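Local coordinates for phosphate-binding protein PstS (Borrelia burgdorferi, PDB 4N13) that binds inorganic phosphate with a dissociation constant of about a micromolar, as the solute-binding lipoprotein of the PstSACB ABC importer, at residues A[20-25]-A[224-229]; A[83-88]-A[253-258]; A[51-56]-A[62-67]; A[24-29]-A[244-249]. All coordinates share one frame; numbering follows the deposited sequence. Where two conformers were deposited one is given.

Interaction 1 of 4, residues A[20-25]-A[224-229]; sequences TTVSPI and RNLIIV. With SO4 (sulfate ion), chain D.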
loop_
_atom_site.group_PDB
_atom_site.type_symbol
_atom_site.label_atom_id
_atom_site.label_comp_id
_atom_site.label_asym_id
_atom_site.label_seq_id
_atom_site.Cartn_x
_atom_site.Cartn_y
_atom_site.Cartn_z
ATOM N N THR A 20 0.749 8.327 -8.660
ATOM C CA THR A 20 1.837 7.942 -9.548
ATOM C C THR A 20 2.123 6.441 -9.493
ATOM O O THR A 20 2.596 5.845 -10.464
ATOM C CB THR A 20 3.097 8.752 -9.207
ATOM O OG1 THR A 20 3.478 8.511 -7.844
ATOM C CG2 THR A 20 2.812 10.231 -9.380
ATOM N N THR A 21 1.785 5.816 -8.381
ATOM C CA THR A 21 2.197 4.449 -8.136
ATOM C C THR A 21 1.544 3.453 -9.096
ATOM O O THR A 21 2.010 2.352 -9.240
ATOM C CB THR A 21 1.887 4.037 -6.674
ATOM O OG1 THR A 21 0.469 3.923 -6.483
ATOM C CG2 THR A 21 2.471 5.051 -5.676
ATOM N N VAL A 22 0.467 3.856 -9.763
ATOM C CA VAL A 22 -0.288 2.926 -10.607
ATOM C C VAL A 22 -0.265 3.288 -12.080
ATOM O O VAL A 22 -0.983 2.682 -12.883
ATOM C CB VAL A 22 -1.744 2.813 -10.160
ATOM C CG1 VAL A 22 -1.815 2.186 -8.775
ATOM C CG2 VAL A 22 -2.422 4.172 -10.181
ATOM N N SER A 23 0.583 4.229 -12.470
ATOM C CA SER A 23 0.643 4.621 -13.873
ATOM C C SER A 23 0.718 3.461 -14.880
ATOM O O SER A 23 -0.051 3.439 -15.818
ATOM C CB SER A 23 1.778 5.606 -14.116
ATOM O OG SER A 23 1.526 6.818 -13.438
ATOM N N PRO A 24 1.667 2.522 -14.730
ATOM C CA PRO A 24 1.715 1.500 -15.791
ATOM C C PRO A 24 0.524 0.535 -15.762
ATOM O O PRO A 24 0.219 -0.053 -16.792
ATOM C CB PRO A 24 3.061 0.807 -15.560
ATOM C CG PRO A 24 3.399 1.080 -14.143
ATOM C CD PRO A 24 2.820 2.422 -13.815
ATOM N N ILE A 25 -0.142 0.387 -14.626
ATOM C CA ILE A 25 -1.384 -0.379 -14.564
ATOM C C ILE A 25 -2.471 0.344 -15.324
ATOM O O ILE A 25 -3.137 -0.249 -16.173
ATOM C CB ILE A 25 -1.821 -0.592 -13.114
ATOM C CG1 ILE A 25 -0.816 -1.548 -12.447
ATOM C CG2 ILE A 25 -3.240 -1.167 -13.043
ATOM C CD1 ILE A 25 -0.928 -1.639 -10.947
ATOM N N ARG A 224 -2.263 -0.021 1.660
ATOM C CA ARG A 224 -3.032 1.045 1.046
ATOM C C ARG A 224 -4.064 0.425 0.127
ATOM O O ARG A 224 -3.786 -0.521 -0.608
ATOM C CB ARG A 224 -2.123 1.960 0.244
ATOM C CG ARG A 224 -1.091 2.702 1.076
ATOM C CD ARG A 224 -0.744 3.965 0.366
ATOM N NE ARG A 224 0.326 4.776 0.939
ATOM C CZ ARG A 224 0.155 5.805 1.770
ATOM N NH1 ARG A 224 -1.045 6.115 2.244
ATOM N NH2 ARG A 224 1.197 6.524 2.141
ATOM N N ASN A 225 -5.263 0.974 0.180
ATOM C CA ASN A 225 -6.350 0.573 -0.702
ATOM C C ASN A 225 -6.365 1.510 -1.905
ATOM O O ASN A 225 -6.526 2.725 -1.749
ATOM C CB ASN A 225 -7.687 0.674 0.048
ATOM C CG ASN A 225 -7.864 -0.385 1.137
ATOM O OD1 ASN A 225 -6.992 -1.180 1.396
ATOM N ND2 ASN A 225 -9.039 -0.391 1.764
ATOM N N LEU A 226 -6.134 0.982 -3.099
ATOM C CA LEU A 226 -6.149 1.801 -4.312
ATOM C C LEU A 226 -7.586 1.891 -4.795
ATOM O O LEU A 226 -8.231 0.863 -5.032
ATOM C CB LEU A 226 -5.242 1.205 -5.384
ATOM C CG LEU A 226 -3.781 1.684 -5.344
ATOM C CD1 LEU A 226 -3.656 3.109 -5.871
ATOM C CD2 LEU A 226 -3.214 1.639 -3.945
ATOM N N ILE A 227 -8.078 3.115 -4.920
ATOM C CA ILE A 227 -9.506 3.359 -5.121
ATOM C C ILE A 227 -9.753 4.192 -6.365
ATOM O O ILE A 227 -8.977 5.084 -6.737
ATOM C CB ILE A 227 -10.180 4.037 -3.890
ATOM C CG1 ILE A 227 -9.493 5.343 -3.509
ATOM C CG2 ILE A 227 -10.229 3.076 -2.721
ATOM C CD1 ILE A 227 -10.241 6.108 -2.438
ATOM N N ILE A 228 -10.871 3.872 -7.010
ATOM C CA ILE A 228 -11.434 4.610 -8.123
ATOM C C ILE A 228 -12.439 5.581 -7.527
ATOM O O ILE A 228 -13.372 5.167 -6.834
ATOM C CB ILE A 228 -12.191 3.650 -9.061
ATOM C CG1 ILE A 228 -11.231 2.628 -9.664
ATOM C CG2 ILE A 228 -12.940 4.415 -10.149
ATOM C CD1 ILE A 228 -11.925 1.407 -10.223
ATOM N N VAL A 229 -12.247 6.856 -7.804
ATOM C CA VAL A 229 -13.052 7.931 -7.234
ATOM C C VAL A 229 -13.797 8.661 -8.346
ATOM O O VAL A 229 -13.201 9.078 -9.338
ATOM C CB VAL A 229 -12.180 8.930 -6.434
ATOM C CG1 VAL A 229 -13.045 9.977 -5.733
ATOM C CG2 VAL A 229 -11.299 8.197 -5.426
HETATM S S SO4 D . 0.421 9.217 -4.441
HETATM O O1 SO4 D . 0.845 9.546 -5.781
HETATM O O2 SO4 D . 1.616 9.341 -3.578
HETATM O O3 SO4 D . -0.691 10.021 -3.933
HETATM O O4 SO4 D . -0.052 7.849 -4.372
#

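Interaction 2 of 4, residues A[83-88]-A[253-258]; sequences VFAYDA and DIVEEQ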
loop_
_atom_site.group_PDB
_atom_site.type_symbol
_atom_site.label_atom_id
_atom_site.label_comp_id
_atom_site.label_asym_id
_atom_site.label_seq_id
_atom_site.Cartn_x
_atom_site.Cartn_y
_atom_site.Cartn_z
ATOM N N VAL A 83 -12.798 0.181 -4.416
ATOM C CA VAL A 83 -11.435 -0.351 -4.369
ATOM C C VAL A 83 -11.185 -1.233 -5.594
ATOM O O VAL A 83 -12.072 -1.999 -6.018
ATOM C CB VAL A 83 -11.208 -1.145 -3.064
ATOM C CG1 VAL A 83 -12.060 -2.377 -2.991
ATOM C CG2 VAL A 83 -9.742 -1.550 -2.907
ATOM N N PHE A 84 -9.979 -1.145 -6.173
ATOM C CA PHE A 84 -9.628 -2.022 -7.298
ATOM C C PHE A 84 -8.267 -2.687 -7.156
ATOM O O PHE A 84 -7.931 -3.497 -7.984
ATOM C CB PHE A 84 -9.708 -1.294 -8.651
ATOM C CG PHE A 84 -8.540 -0.405 -8.932
ATOM C CD1 PHE A 84 -7.541 -0.796 -9.804
ATOM C CD2 PHE A 84 -8.428 0.829 -8.314
ATOM C CE1 PHE A 84 -6.462 0.026 -10.057
ATOM C CE2 PHE A 84 -7.342 1.641 -8.558
ATOM C CZ PHE A 84 -6.373 1.248 -9.432
ATOM N N ALA A 85 -7.498 -2.347 -6.126
ATOM C CA ALA A 85 -6.190 -2.956 -5.918
ATOM C C ALA A 85 -5.706 -2.656 -4.527
ATOM O O ALA A 85 -6.213 -1.734 -3.888
ATOM C CB ALA A 85 -5.176 -2.473 -6.961
ATOM N N TYR A 86 -4.694 -3.409 -4.084
ATOM C CA TYR A 86 -4.076 -3.196 -2.777
ATOM C C TYR A 86 -2.568 -3.166 -2.903
ATOM O O TYR A 86 -1.989 -3.936 -3.683
ATOM C CB TYR A 86 -4.440 -4.300 -1.792
ATOM C CG TYR A 86 -5.911 -4.435 -1.578
ATOM C CD1 TYR A 86 -6.576 -3.637 -0.667
ATOM C CD2 TYR A 86 -6.645 -5.371 -2.287
ATOM C CE1 TYR A 86 -7.950 -3.772 -0.472
ATOM C CE2 TYR A 86 -7.991 -5.508 -2.103
ATOM C CZ TYR A 86 -8.642 -4.723 -1.194
ATOM O OH TYR A 86 -10.006 -4.890 -1.042
ATOM N N ASP A 87 -1.960 -2.269 -2.140
ATOM C CA ASP A 87 -0.519 -2.140 -2.009
ATOM C C ASP A 87 -0.191 -2.459 -0.565
ATOM O O ASP A 87 -0.226 -1.588 0.319
ATOM C CB ASP A 87 -0.121 -0.711 -2.385
ATOM C CG ASP A 87 1.305 -0.403 -2.074
ATOM O OD1 ASP A 87 2.096 -1.355 -2.007
ATOM O OD2 ASP A 87 1.630 0.798 -1.915
ATOM N N ALA A 88 0.107 -3.725 -0.323
ATOM C CA ALA A 88 0.324 -4.238 1.026
ATOM C C ALA A 88 1.791 -4.340 1.389
ATOM O O ALA A 88 2.636 -4.614 0.534
ATOM C CB ALA A 88 -0.340 -5.608 1.181
ATOM N N ASP A 253 -6.178 -9.041 -13.568
ATOM C CA ASP A 253 -4.951 -9.720 -13.998
ATOM C C ASP A 253 -3.847 -8.693 -14.257
ATOM O O ASP A 253 -2.691 -8.934 -13.925
ATOM C CB ASP A 253 -5.179 -10.542 -15.260
ATOM C CG ASP A 253 -6.008 -11.808 -15.016
ATOM O OD1 ASP A 253 -6.200 -12.200 -13.852
ATOM O OD2 ASP A 253 -6.462 -12.424 -16.009
ATOM N N ILE A 254 -4.201 -7.556 -14.868
ATOM C CA ILE A 254 -3.219 -6.504 -15.099
ATOM C C ILE A 254 -2.638 -6.011 -13.772
ATOM O O ILE A 254 -1.431 -5.846 -13.645
ATOM C CB ILE A 254 -3.840 -5.347 -15.876
ATOM C CG1 ILE A 254 -4.246 -5.807 -17.277
ATOM C CG2 ILE A 254 -2.872 -4.169 -15.950
ATOM C CD1 ILE A 254 -5.195 -4.869 -17.994
ATOM N N VAL A 255 -3.506 -5.771 -12.788
ATOM C CA VAL A 255 -3.064 -5.332 -11.459
ATOM C C VAL A 255 -2.015 -6.295 -10.906
ATOM O O VAL A 255 -0.961 -5.887 -10.423
ATOM C CB VAL A 255 -4.271 -5.275 -10.490
ATOM C CG1 VAL A 255 -3.851 -5.112 -9.053
ATOM C CG2 VAL A 255 -5.209 -4.123 -10.877
ATOM N N GLU A 256 -2.297 -7.587 -10.979
ATOM C CA GLU A 256 -1.386 -8.570 -10.387
ATOM C C GLU A 256 -0.127 -8.795 -11.218
ATOM O O GLU A 256 0.949 -9.009 -10.655
ATOM C CB GLU A 256 -2.143 -9.869 -10.088
ATOM C CG GLU A 256 -3.258 -9.585 -9.082
ATOM C CD GLU A 256 -3.716 -10.784 -8.304
ATOM O OE1 GLU A 256 -3.504 -11.924 -8.773
ATOM O OE2 GLU A 256 -4.313 -10.593 -7.216
ATOM N N GLU A 257 -0.239 -8.705 -12.534
ATOM C CA GLU A 257 0.939 -8.807 -13.394
ATOM C C GLU A 257 1.918 -7.671 -13.139
ATOM O O GLU A 257 3.097 -7.782 -13.441
ATOM C CB GLU A 257 0.514 -8.785 -14.864
ATOM C CG GLU A 257 -0.196 -10.047 -15.286
ATOM C CD GLU A 257 -1.131 -9.892 -16.493
ATOM O OE1 GLU A 257 -1.047 -8.902 -17.257
ATOM O OE2 GLU A 257 -1.975 -10.800 -16.685
ATOM N N GLN A 258 1.436 -6.586 -12.557
ATOM C CA GLN A 258 2.279 -5.441 -12.258
ATOM C C GLN A 258 2.605 -5.313 -10.794
ATOM O O GLN A 258 3.074 -4.272 -10.344
ATOM C CB GLN A 258 1.639 -4.189 -12.815
ATOM C CG GLN A 258 1.665 -4.296 -14.307
ATOM C CD GLN A 258 1.666 -3.002 -15.005
ATOM O OE1 GLN A 258 2.331 -2.069 -14.585
ATOM N NE2 GLN A 258 0.903 -2.909 -16.083
#

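Interaction 3 of 4, residues A[51-56]-A[62-67]; sequences VGINGL and KIAISS. With SO4 (sulfate ion), chain D.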
loop_
_atom_site.group_PDB
_atom_site.type_symbol
_atom_site.label_atom_id
_atom_site.label_comp_id
_atom_site.label_asym_id
_atom_site.label_seq_id
_atom_site.Cartn_x
_atom_site.Cartn_y
_atom_site.Cartn_z
ATOM N N VAL A 51 -3.996 15.578 -5.968
ATOM C CA VAL A 51 -4.165 16.359 -7.187
ATOM C C VAL A 51 -5.248 15.747 -8.082
ATOM O O VAL A 51 -6.049 16.452 -8.687
ATOM C CB VAL A 51 -2.839 16.476 -7.948
ATOM C CG1 VAL A 51 -3.052 17.099 -9.318
ATOM C CG2 VAL A 51 -1.814 17.280 -7.109
ATOM N N GLY A 52 -5.266 14.421 -8.192
ATOM C CA GLY A 52 -6.295 13.760 -8.953
ATOM C C GLY A 52 -7.688 14.059 -8.436
ATOM O O GLY A 52 -8.589 14.363 -9.220
ATOM N N ILE A 53 -7.886 13.940 -7.130
ATOM C CA ILE A 53 -9.206 14.227 -6.565
ATOM C C ILE A 53 -9.566 15.709 -6.770
ATOM O O ILE A 53 -10.691 16.048 -7.126
ATOM C CB ILE A 53 -9.248 13.842 -5.081
ATOM C CG1 ILE A 53 -9.051 12.321 -4.940
ATOM C CG2 ILE A 53 -10.550 14.306 -4.423
ATOM C CD1 ILE A 53 -8.690 11.895 -3.538
ATOM N N ASN A 54 -8.610 16.602 -6.558
ATOM C CA ASN A 54 -8.875 18.027 -6.799
ATOM C C ASN A 54 -9.254 18.251 -8.265
ATOM O O ASN A 54 -10.170 19.017 -8.575
ATOM C CB ASN A 54 -7.651 18.840 -6.388
ATOM C CG ASN A 54 -7.893 20.327 -6.401
ATOM O OD1 ASN A 54 -7.244 21.060 -7.132
ATOM N ND2 ASN A 54 -8.810 20.782 -5.578
ATOM N N GLY A 55 -8.563 17.586 -9.179
ATOM C CA GLY A 55 -8.876 17.726 -10.589
ATOM C C GLY A 55 -10.262 17.178 -10.924
ATOM O O GLY A 55 -10.968 17.718 -11.765
ATOM N N LEU A 56 -10.655 16.091 -10.275
ATOM C CA LEU A 56 -12.010 15.560 -10.394
ATOM C C LEU A 56 -13.054 16.606 -9.997
ATOM O O LEU A 56 -14.004 16.880 -10.755
ATOM C CB LEU A 56 -12.153 14.308 -9.526
ATOM C CG LEU A 56 -13.556 13.713 -9.388
ATOM C CD1 LEU A 56 -14.003 13.079 -10.699
ATOM C CD2 LEU A 56 -13.562 12.664 -8.312
ATOM N N LYS A 62 -12.618 12.988 -15.053
ATOM C CA LYS A 62 -13.874 12.306 -14.739
ATOM C C LYS A 62 -13.698 11.181 -13.718
ATOM O O LYS A 62 -14.669 10.723 -13.121
ATOM C CB LYS A 62 -14.502 11.745 -16.008
ATOM C CG LYS A 62 -15.093 12.803 -16.905
ATOM C CD LYS A 62 -15.774 12.167 -18.105
ATOM C CE LYS A 62 -16.232 13.200 -19.114
ATOM N NZ LYS A 62 -16.663 12.545 -20.368
ATOM N N ILE A 63 -12.461 10.716 -13.536
ATOM C CA ILE A 63 -12.146 9.682 -12.561
ATOM C C ILE A 63 -10.837 10.098 -11.916
ATOM O O ILE A 63 -9.923 10.537 -12.616
ATOM C CB ILE A 63 -11.940 8.284 -13.212
ATOM C CG1 ILE A 63 -13.180 7.855 -14.010
ATOM C CG2 ILE A 63 -11.548 7.251 -12.170
ATOM C CD1 ILE A 63 -12.969 6.608 -14.851
ATOM N N ALA A 64 -10.718 9.907 -10.604
ATOM C CA ALA A 64 -9.436 10.026 -9.909
ATOM C C ALA A 64 -9.059 8.673 -9.332
ATOM O O ALA A 64 -9.923 7.916 -8.893
ATOM C CB ALA A 64 -9.509 11.054 -8.794
ATOM N N ILE A 65 -7.767 8.379 -9.338
ATOM C CA ILE A 65 -7.258 7.161 -8.727
ATOM C C ILE A 65 -6.439 7.562 -7.505
ATOM O O ILE A 65 -5.490 8.336 -7.631
ATOM C CB ILE A 65 -6.372 6.359 -9.681
ATOM C CG1 ILE A 65 -7.112 6.076 -10.982
ATOM C CG2 ILE A 65 -5.921 5.089 -8.989
ATOM C CD1 ILE A 65 -8.336 5.185 -10.814
ATOM N N SER A 66 -6.814 7.053 -6.323
ATOM C CA SER A 66 -6.158 7.457 -5.088
ATOM C C SER A 66 -5.605 6.271 -4.321
ATOM O O SER A 66 -6.199 5.199 -4.301
ATOM C CB SER A 66 -7.152 8.206 -4.197
ATOM O OG SER A 66 -6.537 8.623 -2.993
ATOM N N SER A 67 -4.443 6.477 -3.713
ATOM C CA SER A 67 -3.839 5.516 -2.798
ATOM C C SER A 67 -4.096 5.866 -1.336
ATOM O O SER A 67 -3.555 5.226 -0.448
ATOM C CB SER A 67 -2.337 5.427 -3.050
ATOM O OG SER A 67 -1.745 6.705 -2.917
HETATM S S SO4 D . 0.421 9.217 -4.441
HETATM O O1 SO4 D . 0.845 9.546 -5.781
HETATM O O2 SO4 D . 1.616 9.341 -3.578
HETATM O O3 SO4 D . -0.691 10.021 -3.933
HETATM O O4 SO4 D . -0.052 7.849 -4.372
#

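Interaction 4 of 4, residues A[24-29]-A[244-249]; sequences PILDEM and DFMTSS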
loop_
_atom_site.group_PDB
_atom_site.type_symbol
_atom_site.label_atom_id
_atom_site.label_comp_id
_atom_site.label_asym_id
_atom_site.label_seq_id
_atom_site.Cartn_x
_atom_site.Cartn_y
_atom_site.Cartn_z
ATOM N N PRO A 24 1.667 2.522 -14.730
ATOM C CA PRO A 24 1.715 1.500 -15.791
ATOM C C PRO A 24 0.524 0.535 -15.762
ATOM O O PRO A 24 0.219 -0.053 -16.792
ATOM C CB PRO A 24 3.061 0.807 -15.560
ATOM C CG PRO A 24 3.399 1.080 -14.143
ATOM C CD PRO A 24 2.820 2.422 -13.815
ATOM N N ILE A 25 -0.142 0.387 -14.626
ATOM C CA ILE A 25 -1.384 -0.379 -14.564
ATOM C C ILE A 25 -2.471 0.344 -15.324
ATOM O O ILE A 25 -3.137 -0.249 -16.173
ATOM C CB ILE A 25 -1.821 -0.592 -13.114
ATOM C CG1 ILE A 25 -0.816 -1.548 -12.447
ATOM C CG2 ILE A 25 -3.240 -1.167 -13.043
ATOM C CD1 ILE A 25 -0.928 -1.639 -10.947
ATOM N N LEU A 26 -2.678 1.625 -15.026
ATOM C CA LEU A 26 -3.706 2.378 -15.744
ATOM C C LEU A 26 -3.394 2.413 -17.241
ATOM O O LEU A 26 -4.284 2.273 -18.074
ATOM C CB LEU A 26 -3.862 3.789 -15.175
ATOM C CG LEU A 26 -4.962 3.939 -14.120
ATOM C CD1 LEU A 26 -6.354 3.877 -14.748
ATOM C CD2 LEU A 26 -4.826 2.912 -12.987
ATOM N N ASP A 27 -2.123 2.591 -17.594
ATOM C CA ASP A 27 -1.748 2.667 -19.005
ATOM C C ASP A 27 -2.053 1.369 -19.728
ATOM O O ASP A 27 -2.589 1.385 -20.846
ATOM C CB ASP A 27 -0.270 3.017 -19.172
ATOM C CG ASP A 27 0.050 4.457 -18.760
ATOM O OD1 ASP A 27 -0.898 5.245 -18.554
ATOM O OD2 ASP A 27 1.242 4.798 -18.630
ATOM N N GLU A 28 -1.728 0.243 -19.097
ATOM C CA GLU A 28 -2.048 -1.030 -19.734
ATOM C C GLU A 28 -3.559 -1.243 -19.807
ATOM O O GLU A 28 -4.079 -1.779 -20.789
ATOM C CB GLU A 28 -1.366 -2.193 -19.024
ATOM C CG GLU A 28 -1.653 -3.522 -19.704
ATOM C CD GLU A 28 -0.854 -4.678 -19.181
ATOM O OE1 GLU A 28 0.089 -4.461 -18.392
ATOM O OE2 GLU A 28 -1.179 -5.813 -19.582
ATOM N N MET A 29 -4.274 -0.854 -18.756
ATOM C CA MET A 29 -5.723 -0.955 -18.777
ATOM C C MET A 29 -6.316 -0.147 -19.920
ATOM O O MET A 29 -7.247 -0.606 -20.584
ATOM C CB MET A 29 -6.342 -0.510 -17.467
ATOM C CG MET A 29 -6.164 -1.426 -16.298
ATOM S SD MET A 29 -6.797 -0.706 -14.791
ATOM C CE MET A 29 -6.755 -2.123 -13.711
ATOM N N ASP A 244 -15.930 -0.581 -15.074
ATOM C CA ASP A 244 -16.303 -1.988 -15.167
ATOM C C ASP A 244 -15.147 -2.828 -15.709
ATOM O O ASP A 244 -14.907 -3.946 -15.243
ATOM C CB ASP A 244 -17.532 -2.131 -16.053
ATOM C CG ASP A 244 -17.930 -3.564 -16.267
ATOM O OD1 ASP A 244 -18.389 -4.200 -15.302
ATOM O OD2 ASP A 244 -17.769 -4.054 -17.401
ATOM N N PHE A 245 -14.365 -2.287 -16.636
ATOM C CA PHE A 245 -13.179 -2.995 -17.113
ATOM C C PHE A 245 -12.102 -3.084 -16.030
ATOM O O PHE A 245 -11.472 -4.127 -15.843
ATOM C CB PHE A 245 -12.617 -2.338 -18.375
ATOM C CG PHE A 245 -11.369 -3.014 -18.876
ATOM C CD1 PHE A 245 -11.446 -4.212 -19.582
ATOM C CD2 PHE A 245 -10.121 -2.489 -18.610
ATOM C CE1 PHE A 245 -10.305 -4.849 -20.020
ATOM C CE2 PHE A 245 -8.979 -3.135 -19.047
ATOM C CZ PHE A 245 -9.075 -4.316 -19.756
ATOM N N MET A 246 -11.885 -1.998 -15.295
ATOM C CA MET A 246 -10.873 -1.968 -14.238
ATOM C C MET A 246 -11.086 -3.064 -13.193
ATOM O O MET A 246 -10.119 -3.605 -12.651
ATOM C CB MET A 246 -10.842 -0.605 -13.542
ATOM C CG MET A 246 -10.317 0.535 -14.420
ATOM S SD MET A 246 -10.177 2.080 -13.494
ATOM C CE MET A 246 -8.754 1.659 -12.438
ATOM N N THR A 247 -12.352 -3.339 -12.889
ATOM C CA THR A 247 -12.718 -4.301 -11.858
ATOM C C THR A 247 -13.075 -5.684 -12.443
ATOM O O THR A 247 -13.512 -6.556 -11.726
ATOM C CB THR A 247 -13.868 -3.759 -10.984
ATOM O OG1 THR A 247 -15.012 -3.495 -11.797
ATOM C CG2 THR A 247 -13.447 -2.467 -10.295
ATOM N N SER A 248 -12.877 -5.850 -13.745
ATOM C CA SER A 248 -13.075 -7.122 -14.431
ATOM C C SER A 248 -11.881 -8.049 -14.191
ATOM O O SER A 248 -10.808 -7.611 -13.787
ATOM C CB SER A 248 -13.195 -6.889 -15.941
ATOM O OG SER A 248 -11.923 -6.539 -16.488
ATOM N N SER A 249 -12.048 -9.329 -14.481
ATOM C CA SER A 249 -10.950 -10.267 -14.325
ATOM C C SER A 249 -9.693 -9.875 -15.121
ATOM O O SER A 249 -8.572 -9.989 -14.607
ATOM C CB SER A 249 -11.424 -11.667 -14.677
ATOM O OG SER A 249 -12.351 -12.086 -13.703
#

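Interaction 1 of 4, residues A[20-25]-A[224-229]
Val22 and Leu226 mark the nearest approach of segment 20-25 to the strand segment 224-229, with their CA atoms 8.7 Å apart, so the gap is bridged by side chains and no hydrogen bond crosses it. The two side chains run past each other in opposite directions, and one branch of each does the touching: Val22 CG1 lies 3.6 Å from Leu226 CD1. Val22 sends CG1 opposite its carbonyl carbon (chi1 -65°), which lays that methyl alongside the leucine fork; CG of Leu226 follows at 4.0 Å from the same Val22 CG1. Thr21 OG1 sits at the border of this patch, 4.2 Å from Leu226 CD1, but its hydrogen-bond partner is Ser19 OG. Val22 is also the N-cap residue of helix 23-36, and the turn before it belongs to the anion site of this class II binding protein: Ser19, Thr20 and Thr21 are assigned to phosphate by similarity. A sulfate, probably from the crystallisation liquor, occupies that site. The backbone Thr20 N donates to sulfate O1 over 3.1 Å, fairly straight at 161°, while Ser19 and Ser49 hold the ion by their hydroxyls. The backbone of Leu226 pairs with Phe84 and Ala85 of strand 80-93, and two residues earlier in the strand, Arg224 reaches Asp145 in a salt bridge and Ser142 in a hydrogen bond.

Interaction 2 of 4, residues A[83-88]-A[253-258]
The Phe84 ring meets Val255 obliquely: CG2 of the valine comes to 4.2 Å from ring atom CD1. One face of the ring is taken by its own neighbour in the strand, Ala85, whose CB stands 4.0 Å above the ring plane and displaced toward the rim. Leu226 and Ile228 of strand 223-230 also touch the phenylalanine. Val255 divides its two methyls between Ala85 and Phe84. CG1, trans to the backbone N (chi1 168°), presses on Ala85 CB at 3.6 Å, the closest approach of the two segments, and CG2 turns toward Phe84, passing 4.0 Å from Phe84 O. Phe84 and Ala85 together face Leu226 in a classic beta bulge, with Phe84 psi at -5°, far from an extended value, which is consistent with both residues reaching Val255. Backbone spacing is modest, 6.8 Å between the CA atoms of Ala85 and Val255, and the small alanine lets the last turn of helix 249-257 lie close to strand 80-93. That helix ends at Glu257; Gln258 leaves helical geometry, its N bonded to Val255 O at 3.3 Å. Met29 and Phe260 touch Val255 as well, placing it between strand, helix 23-36 and the C-terminal segment. The contact across the two segments is van der Waals packing with no hydrogen bond to fix its direction; the polar Phe84 O beside Val255 is satisfied by Gln252 NE2 from the preceding turn of the helix.

Interaction 3 of 4, residues A[51-56]-A[62-67]
Leu56 carries CG trans to its backbone N (chi1 173°), a setting that drops the fork from helix 51-56 toward the strand and brings CD1 to 3.4 Å from Lys62 O. Ile53 reaches the other end of the strand by a different route: CG1 lies beside the backbone N, and an extended second torsion (164°) carries CD1 to 4.0 Å from Ser66 OG. Between them Ala64 points its CB at the helix backbone, 3.5 Å from Gly52 O and also against CG1 of Ile53. Gly52 has no side chain, so the chains close to 5.0 Å between the CA atoms of Gly52 and Ala64. The axes approach to 7.1 Å and run nearly antiparallel, at 161°, as expected when a helix returns the chain between two parallel strands; here strands 40-45 and 63-66 flank strand 12-18, and helix 49-57 is the connection of this beta-alpha-beta unit. Ser66 OG is bonded to Arg68 O rather than to the helix. Beyond the strand, Ser67 OG donates to sulfate O4, though Ser67 was modelled in two conformers and the 2.5 Å from OG to O4 is short enough to be doubtful. Ser49 OG accepts from Ser67 N. Contact between helix and strand is thus van der Waals, aliphatic carbons against carbonyls and the Ala64 methyl, while polar bonds lie at both ends, Lys62 to Asp236 and Ile13 O at one and the anion at the other.

Interaction 4 of 4, residues A[24-29]-A[244-249]
Met29 is the tight centre here, packed against two consecutive residues of helix 237-246. Its SD lies 3.8 Å from Met246 CG, the two side chains crossing at about a right angle, and its extended chain carries CE on to the Met246 backbone, 3.8 Å from Met246 O. Nearer its base, Phe245, with CG trans to the backbone N (chi1 178°), swings its ring toward helix 24-29; CE2 comes within 3.4 Å of Met29 O, obliquely, and 4.0 Å from Met29 CB. Leu26 makes a lighter touch: its CD1 stands 4.0 Å from CE of Met246, whose chain bends at chi3 (71°) to bring the methyl near both the leucine and Met29 SD. All four of these residues are buried. The solvent side is looser: Asp244 and Ser249 are exposed and meet nothing of segment 24-29, and Glu28 turns to Gln258 and Arg32 in weak interactions instead. At this side helix 237-246 ends and the chain turns into helix 249-257. Ser248 N bonds to Phe245 O over 3.1 Å, and the serine serves as N-cap of the next helix with OG accepting from Gly251 N. Met246 O receives Gln252 NE2. Helices 23-36 and 237-246 lie together on one face of the sheet, where Met246 touches Ile65, and helix 49-57 packs on the other: the alpha/beta/alpha sandwich of a periplasmic binding protein lobe.

How the interactions relate
All four contacts are buried, and they join the layers of one lobe. Interactions 1, 2 and 3 share a sheet: strand 223-230 pairs with strand 80-93 through Leu226 and Ala85, and with strand 63-66 through Ile227 and Ser66. Interactions 1 and 4 both use helix 23-36, while Pro24 O accepts from Gln258 NE2 and so ties interaction 4 to interaction 2. Interaction 3 lies on the sheet face away from interaction 4; the alternating strand 63-66 serves both faces, Ala64 to one and Ile65 to the other. Interactions 1 and 3 combine apolar packing with the shared sulfate; interaction 2 sets a helix on a strand with aliphatic and aromatic carbon, and interaction 4 joins two helices, adding thioethers.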